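Local coordinates for protein N-glycosylase/DNA lyase (Methanocaldococcus jannaschii, PDB 3FHF) that is an N-glycosylase/DNA lyase of the 8-oxoguanine DNA glycosylase family, in the helix-hairpin-helix superfamily, at residues A[74-77]-A[78-82]; A[155-158]-A[159-163]. All coordinates share one frame; numbering follows the deposited sequence.

Contact 1 comes first along this all-helical chain, at the join where helix 72-75 ends and helix 78-87 starts; contact 2 follows much later, wholly within helix 155-163. The pair thus illustrates short-range order built between two helices and inside a single one. Their centres are 36 Å apart, their nearest atoms about 21 Å, and they sit on opposite sides of the chain's centre. No helix is common to both, although all four segments belong to the part of the chain that is recognisably of the 8-oxoguanine DNA glycosylase family. Contact 1 is a surface feature, whereas contact 2 is partly buried, lying against helices 176-192 and 197-209.

Contact 1 (A[74-77]-A[78-82]); sequences LTLP and REELE
Residues 74-77 leave one helix and 78-82 enter the next, and Pro77 marks the join as an N-cap proline whose carbonyl accepts the first i to i+4 bond of helix 78-87. Leu76 has already left helical geometry (psi 135°), and Pro77 stays extended before Arg78 turns into the helix. Leu81 N donates to Pro77 O over 3.0 Å, with the donor nitrogen nearly in line with the C=O bond and an N-H...O angle of 159°.

Two glutamates lie against the proline ring. Glu80 crosses it obliquely: its CG is 3.5 Å from Pro77 CG, and its OE1 comes within 3.3 Å of Pro77 CD. With CG set between the backbone N and the carbonyl carbon (chi1 52°) and a bend at chi2, Glu79 folds back to the same ring, its OE1 3.6 Å from Pro77 CB.

Leu76 is the apolar link across the turn. One branch, CD1, meets Leu81 CD1 at 4.0 Å with the two side chains roughly perpendicular, and both leucines also pack on Ile69 of helix 59-69. The other branch, CD2, lies against Glu80 OE1. Arg104 adds a tie to the connection through a hydrogen bond to Leu76 O. Arg78, at the start of the new helix, forms a salt bridge with Glu82 one turn on, its hydrogen bond weak: NH1 lies 3.3 Å from OE2.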
loop_
_atom_site.group_PDB
_atom_site.type_symbol
_atom_site.label_atom_id
_atom_site.label_comp_id
_atom_site.label_asym_id
_atom_site.label_seq_id
_atom_site.Cartn_x
_atom_site.Cartn_y
_atom_site.Cartn_z
ATOM N N LEU A 74 -17.064 2.418 10.862
ATOM C CA LEU A 74 -17.754 1.275 11.452
ATOM C C LEU A 74 -19.186 1.554 11.899
ATOM O O LEU A 74 -20.006 0.643 11.950
ATOM C CB LEU A 74 -16.971 0.763 12.663
ATOM C CG LEU A 74 -15.674 0.008 12.397
ATOM C CD1 LEU A 74 -14.896 -0.155 13.689
ATOM C CD2 LEU A 74 -16.001 -1.345 11.787
ATOM N N THR A 75 -19.487 2.810 12.214
ATOM C CA THR A 75 -20.809 3.170 12.718
ATOM C C THR A 75 -21.779 3.866 11.767
ATOM O O THR A 75 -22.993 3.731 11.913
ATOM C CB THR A 75 -20.667 4.042 13.974
ATOM O OG1 THR A 75 -19.942 5.234 13.646
ATOM C CG2 THR A 75 -19.908 3.286 15.058
ATOM N N LEU A 76 -21.253 4.608 10.799
ATOM C CA LEU A 76 -22.097 5.334 9.853
ATOM C C LEU A 76 -22.882 4.466 8.874
ATOM O O LEU A 76 -22.349 3.521 8.295
ATOM C CB LEU A 76 -21.249 6.321 9.048
ATOM C CG LEU A 76 -20.616 7.496 9.794
ATOM C CD1 LEU A 76 -19.579 8.151 8.898
ATOM C CD2 LEU A 76 -21.689 8.498 10.202
ATOM N N PRO A 77 -24.174 4.777 8.682
ATOM C CA PRO A 77 -24.974 3.991 7.744
ATOM C C PRO A 77 -24.560 4.365 6.320
ATOM O O PRO A 77 -24.006 5.442 6.092
ATOM C CB PRO A 77 -26.407 4.413 8.074
ATOM C CG PRO A 77 -26.242 5.822 8.528
ATOM C CD PRO A 77 -25.017 5.739 9.414
ATOM N N ARG A 78 -24.814 3.466 5.377
ATOM C CA ARG A 78 -24.472 3.678 3.972
ATOM C C ARG A 78 -24.625 5.132 3.533
ATOM O O ARG A 78 -23.666 5.770 3.090
ATOM C CB ARG A 78 -25.364 2.803 3.093
ATOM C CG ARG A 78 -25.043 2.834 1.608
ATOM C CD ARG A 78 -23.996 1.798 1.252
ATOM N NE ARG A 78 -24.143 1.329 -0.124
ATOM C CZ ARG A 78 -23.894 2.064 -1.204
ATOM N NH1 ARG A 78 -23.477 3.318 -1.084
ATOM N NH2 ARG A 78 -24.068 1.541 -2.409
ATOM N N GLU A 79 -25.846 5.644 3.658
ATOM C CA GLU A 79 -26.178 7.006 3.258
ATOM C C GLU A 79 -25.326 8.101 3.893
ATOM O O GLU A 79 -24.892 9.024 3.206
ATOM C CB GLU A 79 -27.659 7.292 3.539
ATOM C CG GLU A 79 -28.110 6.966 4.959
ATOM C CD GLU A 79 -28.562 5.523 5.120
ATOM O OE1 GLU A 79 -27.802 4.605 4.744
ATOM O OE2 GLU A 79 -29.682 5.305 5.629
ATOM N N GLU A 80 -25.093 8.009 5.197
ATOM C CA GLU A 80 -24.298 9.026 5.877
ATOM C C GLU A 80 -22.824 8.994 5.494
ATOM O O GLU A 80 -22.164 10.034 5.461
ATOM C CB GLU A 80 -24.439 8.892 7.393
ATOM C CG GLU A 80 -25.834 9.205 7.903
ATOM C CD GLU A 80 -25.832 9.703 9.332
ATOM O OE1 GLU A 80 -25.359 8.968 10.225
ATOM O OE2 GLU A 80 -26.306 10.835 9.561
ATOM N N LEU A 81 -22.308 7.804 5.206
ATOM C CA LEU A 81 -20.908 7.661 4.823
ATOM C C LEU A 81 -20.703 8.178 3.406
ATOM O O LEU A 81 -19.722 8.866 3.113
ATOM C CB LEU A 81 -20.481 6.192 4.898
ATOM C CG LEU A 81 -19.017 5.903 4.554
ATOM C CD1 LEU A 81 -18.093 6.725 5.453
ATOM C CD2 LEU A 81 -18.745 4.415 4.732
ATOM N N GLU A 82 -21.641 7.841 2.530
ATOM C CA GLU A 82 -21.582 8.259 1.141
ATOM C C GLU A 82 -21.578 9.782 1.074
ATOM O O GLU A 82 -20.937 10.380 0.207
ATOM C CB GLU A 82 -22.795 7.701 0.391
ATOM C CG GLU A 82 -22.724 7.838 -1.115
ATOM C CD GLU A 82 -23.937 7.245 -1.805
ATOM O OE1 GLU A 82 -25.050 7.771 -1.604
ATOM O OE2 GLU A 82 -23.780 6.250 -2.547
#

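Contact 2 (A[155-158]-A[159-163]); sequences RHIL and RELYE
His156 points NE2 at one face of the Arg155 guanidinium, 3.2 Å above the plane and over its centre, with the ring inclined to that plane rather than stacked flat on it, while across the turn the guanidinium of Arg159 is engaged at its edge. The imidazole of His156 in turn has Arg155 CG over the centre of one of its faces, so the arginine chain wraps along the ring. Arg155 and His156 both belong to the first turn of helix 155-163, an amphipathic alpha-helix of this helix-hairpin-helix family protein. At the edge of Arg159, NH1 meets Glu163 OE2 at 2.8 Å, an i to i+4 salt bridge in which the oxygen lies only 5° out of the guanidinium plane.

Four consecutive i to i+4 backbone bonds join the two segments. The first, from Arg159 N to Arg155 O, is the longest at 3.3 Å, with the donor well above the carbonyl plane; the shortest, from Leu161 N to Ile157 O, measures 2.8 Å.

On the buried side, Ile157 has CG1 anti to its backbone N (chi1 -175°), which carries that branch along the helix to Leu161 CD1, 3.9 Å away. The two side chains run at a slant to each other. Ile157 also packs on Ile204 of helix 197-209, and Leu158 and Leu161 both rest on Ile182 of helix 176-192.

Glu160 joins the polar and apolar sides. Its carboxylate makes a salt bridge to Arg208 through OE1, an ion pair that ties this helix to helix 197-209. The methylene stem lies close over the preceding turn, with CG 3.0 Å from His156 O, while OE1 passes 3.6 Å from Ile157 CD1.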
loop_
_atom_site.group_PDB
_atom_site.type_symbol
_atom_site.label_atom_id
_atom_site.label_comp_id
_atom_site.label_asym_id
_atom_site.label_seq_id
_atom_site.Cartn_x
_atom_site.Cartn_y
_atom_site.Cartn_z
ATOM N N ARG A 155 0.610 2.344 -10.504
ATOM C CA ARG A 155 0.818 2.751 -11.887
ATOM C C ARG A 155 2.116 3.526 -12.118
ATOM O O ARG A 155 2.607 3.591 -13.243
ATOM C CB ARG A 155 -0.375 3.590 -12.372
ATOM C CG ARG A 155 -0.546 4.946 -11.685
ATOM C CD ARG A 155 -1.788 5.670 -12.225
ATOM N NE ARG A 155 -1.918 7.041 -11.731
ATOM C CZ ARG A 155 -2.115 7.372 -10.456
ATOM N NH1 ARG A 155 -2.207 6.433 -9.525
ATOM N NH2 ARG A 155 -2.222 8.650 -10.112
ATOM N N HIS A 156 2.676 4.116 -11.068
ATOM C CA HIS A 156 3.907 4.877 -11.234
ATOM C C HIS A 156 5.122 3.959 -11.291
ATOM O O HIS A 156 6.009 4.146 -12.129
ATOM C CB HIS A 156 4.049 5.909 -10.112
ATOM C CG HIS A 156 2.873 6.828 -10.007
ATOM N ND1 HIS A 156 2.521 7.698 -11.016
ATOM C CD2 HIS A 156 1.907 6.936 -9.063
ATOM C CE1 HIS A 156 1.387 8.298 -10.702
ATOM N NE2 HIS A 156 0.993 7.854 -9.523
ATOM N N ILE A 157 5.170 2.960 -10.416
ATOM C CA ILE A 157 6.302 2.049 -10.449
ATOM C C ILE A 157 6.232 1.235 -11.742
ATOM O O ILE A 157 7.261 0.906 -12.317
ATOM C CB ILE A 157 6.320 1.096 -9.225
ATOM C CG1 ILE A 157 7.598 0.254 -9.243
ATOM C CG2 ILE A 157 5.118 0.182 -9.250
ATOM C CD1 ILE A 157 8.874 1.066 -9.219
ATOM N N LEU A 158 5.021 0.922 -12.205
ATOM C CA LEU A 158 4.879 0.154 -13.442
ATOM C C LEU A 158 5.462 0.938 -14.610
ATOM O O LEU A 158 6.124 0.372 -15.478
ATOM C CB LEU A 158 3.409 -0.199 -13.713
ATOM C CG LEU A 158 2.814 -1.264 -12.788
ATOM C CD1 LEU A 158 1.340 -1.476 -13.112
ATOM C CD2 LEU A 158 3.596 -2.562 -12.940
ATOM N N ARG A 159 5.231 2.243 -14.634
ATOM C CA ARG A 159 5.779 3.055 -15.706
ATOM C C ARG A 159 7.301 3.110 -15.617
ATOM O O ARG A 159 7.988 3.041 -16.635
ATOM C CB ARG A 159 5.222 4.478 -15.665
ATOM C CG ARG A 159 5.903 5.413 -16.661
ATOM C CD ARG A 159 5.146 6.718 -16.820
ATOM N NE ARG A 159 3.863 6.523 -17.497
ATOM C CZ ARG A 159 3.724 6.260 -18.794
ATOM N NH1 ARG A 159 4.791 6.155 -19.581
ATOM N NH2 ARG A 159 2.510 6.106 -19.311
ATOM N N GLU A 160 7.825 3.236 -14.402
ATOM C CA GLU A 160 9.271 3.306 -14.224
ATOM C C GLU A 160 9.911 1.988 -14.635
ATOM O O GLU A 160 10.941 1.982 -15.310
ATOM C CB GLU A 160 9.609 3.672 -12.768
ATOM C CG GLU A 160 8.887 4.941 -12.315
ATOM C CD GLU A 160 9.250 5.400 -10.911
ATOM O OE1 GLU A 160 9.500 4.547 -10.034
ATOM O OE2 GLU A 160 9.263 6.630 -10.685
ATOM N N LEU A 161 9.288 0.875 -14.249
ATOM C CA LEU A 161 9.794 -0.452 -14.596
ATOM C C LEU A 161 9.796 -0.650 -16.114
ATOM O O LEU A 161 10.754 -1.174 -16.685
ATOM C CB LEU A 161 8.937 -1.538 -13.933
ATOM C CG LEU A 161 9.126 -1.744 -12.417
ATOM C CD1 LEU A 161 8.032 -2.634 -11.867
ATOM C CD2 LEU A 161 10.489 -2.358 -12.146
ATOM N N TYR A 162 8.715 -0.232 -16.762
ATOM C CA TYR A 162 8.592 -0.364 -18.210
ATOM C C TYR A 162 9.615 0.498 -18.942
ATOM O O TYR A 162 10.294 0.033 -19.854
ATOM C CB TYR A 162 7.180 0.037 -18.648
ATOM C CG TYR A 162 7.055 0.383 -20.118
ATOM C CD1 TYR A 162 7.215 -0.588 -21.104
ATOM C CD2 TYR A 162 6.769 1.690 -20.520
ATOM C CE1 TYR A 162 7.091 -0.270 -22.456
ATOM C CE2 TYR A 162 6.640 2.023 -21.874
ATOM C CZ TYR A 162 6.802 1.038 -22.833
ATOM O OH TYR A 162 6.662 1.361 -24.165
ATOM N N GLU A 163 9.722 1.753 -18.529
ATOM C CA GLU A 163 10.642 2.689 -19.154
ATOM C C GLU A 163 12.105 2.292 -19.006
ATOM O O GLU A 163 12.907 2.538 -19.902
ATOM C CB GLU A 163 10.417 4.090 -18.590
ATOM C CG GLU A 163 9.654 4.992 -19.544
ATOM C CD GLU A 163 8.778 6.008 -18.834
ATOM O OE1 GLU A 163 9.284 6.707 -17.927
ATOM O OE2 GLU A 163 7.583 6.109 -19.194
#